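Side-chain contact in DNA repair protein RECN (Deinococcus radiodurans, PDB 4ABX), which may take part in recombinational repair of damaged DNA as an ATP-binding, SMC-like protein, of which this chain is the coiled-coil domain: residues 11-14 with 15-19. Numbering follows the deposited sequence.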
loop_
_atom_site.group_PDB
_atom_site.type_symbol
_atom_site.label_atom_id
_atom_site.label_comp_id
_atom_site.label_asym_id
_atom_site.label_seq_id
_atom_site.Cartn_x
_atom_site.Cartn_y
_atom_site.Cartn_z
ATOM N N ALA A 11 -35.995 63.156 1.678
ATOM C CA ALA A 11 -34.812 63.076 0.827
ATOM C C ALA A 11 -34.094 61.747 1.042
ATOM O O ALA A 11 -33.688 61.084 0.086
ATOM C CB ALA A 11 -33.872 64.246 1.099
ATOM N N ARG A 12 -33.951 61.356 2.304
ATOM C CA ARG A 12 -33.286 60.104 2.630
ATOM C C ARG A 12 -34.109 58.903 2.170
ATOM O O ARG A 12 -33.559 57.904 1.723
ATOM C CB ARG A 12 -32.957 60.019 4.131
ATOM C CG ARG A 12 -31.942 61.076 4.601
ATOM C CD ARG A 12 -31.377 60.772 5.988
ATOM N NE ARG A 12 -32.420 60.546 6.984
ATOM C CZ ARG A 12 -32.959 61.497 7.741
ATOM N NH1 ARG A 12 -32.558 62.761 7.628
ATOM N NH2 ARG A 12 -33.904 61.183 8.616
ATOM N N GLN A 13 -35.429 59.006 2.270
ATOM C CA GLN A 13 -36.287 57.909 1.846
ATOM C C GLN A 13 -36.197 57.708 0.336
ATOM O O GLN A 13 -36.217 56.578 -0.150
ATOM C CB GLN A 13 -37.736 58.144 2.278
ATOM C CG GLN A 13 -38.676 56.991 1.936
ATOM C CD GLN A 13 -38.434 55.762 2.795
ATOM O OE1 GLN A 13 -39.055 54.720 2.593
ATOM N NE2 GLN A 13 -37.537 55.884 3.763
ATOM N N ILE A 14 -36.092 58.808 -0.403
ATOM C CA ILE A 14 -35.890 58.740 -1.850
ATOM C C ILE A 14 -34.613 57.972 -2.212
ATOM O O ILE A 14 -34.627 57.145 -3.122
ATOM C CB ILE A 14 -35.866 60.147 -2.491
ATOM C CG1 ILE A 14 -37.270 60.752 -2.466
ATOM C CG2 ILE A 14 -35.328 60.090 -3.922
ATOM C CD1 ILE A 14 -37.339 62.207 -2.922
ATOM N N ASP A 15 -33.518 58.245 -1.501
ATOM C CA ASP A 15 -32.253 57.551 -1.743
ATOM C C ASP A 15 -32.362 56.066 -1.413
ATOM O O ASP A 15 -31.846 55.216 -2.135
ATOM C CB ASP A 15 -31.121 58.161 -0.908
ATOM C CG ASP A 15 -30.625 59.485 -1.462
ATOM O OD1 ASP A 15 -30.858 59.761 -2.655
ATOM O OD2 ASP A 15 -29.986 60.243 -0.701
ATOM N N LEU A 16 -33.016 55.765 -0.296
ATOM C CA LEU A 16 -33.235 54.385 0.128
ATOM C C LEU A 16 -33.949 53.577 -0.955
ATOM O O LEU A 16 -33.488 52.513 -1.368
ATOM C CB LEU A 16 -34.067 54.370 1.414
ATOM C CG LEU A 16 -34.580 53.025 1.935
ATOM C CD1 LEU A 16 -33.429 52.055 2.153
ATOM C CD2 LEU A 16 -35.356 53.227 3.223
ATOM N N LEU A 17 -35.082 54.092 -1.415
ATOM C CA LEU A 17 -35.907 53.369 -2.371
ATOM C C LEU A 17 -35.212 53.242 -3.725
ATOM O O LEU A 17 -35.239 52.180 -4.350
ATOM C CB LEU A 17 -37.264 54.060 -2.525
ATOM C CG LEU A 17 -38.112 54.146 -1.254
ATOM C CD1 LEU A 17 -39.231 55.181 -1.416
ATOM C CD2 LEU A 17 -38.677 52.777 -0.887
ATOM N N ALA A 18 -34.586 54.326 -4.172
ATOM C CA ALA A 18 -33.868 54.304 -5.440
ATOM C C ALA A 18 -32.799 53.213 -5.426
ATOM O O ALA A 18 -32.611 52.506 -6.414
ATOM C CB ALA A 18 -33.245 55.660 -5.734
ATOM N N PHE A 19 -32.110 53.081 -4.296
ATOM C CA PHE A 19 -31.050 52.088 -4.138
ATOM C C PHE A 19 -31.608 50.667 -4.166
ATOM O O PHE A 19 -31.026 49.764 -4.770
ATOM C CB PHE A 19 -30.291 52.325 -2.823
ATOM C CG PHE A 19 -29.368 51.200 -2.444
ATOM C CD1 PHE A 19 -29.854 50.080 -1.784
ATOM C CD2 PHE A 19 -28.017 51.257 -2.753
ATOM C CE1 PHE A 19 -29.010 49.039 -1.439
ATOM C CE2 PHE A 19 -27.166 50.221 -2.407
ATOM C CZ PHE A 19 -27.662 49.110 -1.751
HETATM O O HOH W 1 -32.593 62.472 -2.255
#
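Gln13 and Leu17, one helical turn apart, meet obliquely: the glutamine's methylene carbon CG lies 3.8 Å from Leu17 CD1. CG of Gln13 stands anti to its own backbone N (chi1 -177°), and a bend at chi2 turns the end of the chain back toward the following turn, where its carbon CD comes within 4.0 Å of Leu16 CD2. A long, flexible residue suits this place, since its aliphatic part can lie against leucine methyls, and a partly exposed position tolerates the polar amide beyond it. Leu17 is buried, where a wholly nonpolar side chain is at home; with its CG beside the backbone N (chi1 -61°), the branch point sits 3.3 Å from Gln13 O, close against the carbonyl that accepts a hydrogen bond from Leu17 N at 3.0 Å.

All this belongs to helix 6-27, which pairs with helix 145-169 in the coiled-coil domain of this SMC-like protein. Gln13 touches Glu158 and Leu162 there, and Ile14 reaches Leu159 and Glu166, a branched aliphatic chain suited to packing between helices. Ala18, one turn after Ile14, sets only a methyl beside the backbone, 3.3 Å from Ile14 O, the acceptor for its N-H.

Asp15 leaves from another, exposed side of the helix, as befits a charged residue. Its N-H bonds to Ala11 O at 3.3 Å, and a water 2.9 Å from that same Ala11 O also lies within hydrogen-bonding distance of Asp15 OD1, so that solvent can link the carboxylate to the preceding turn.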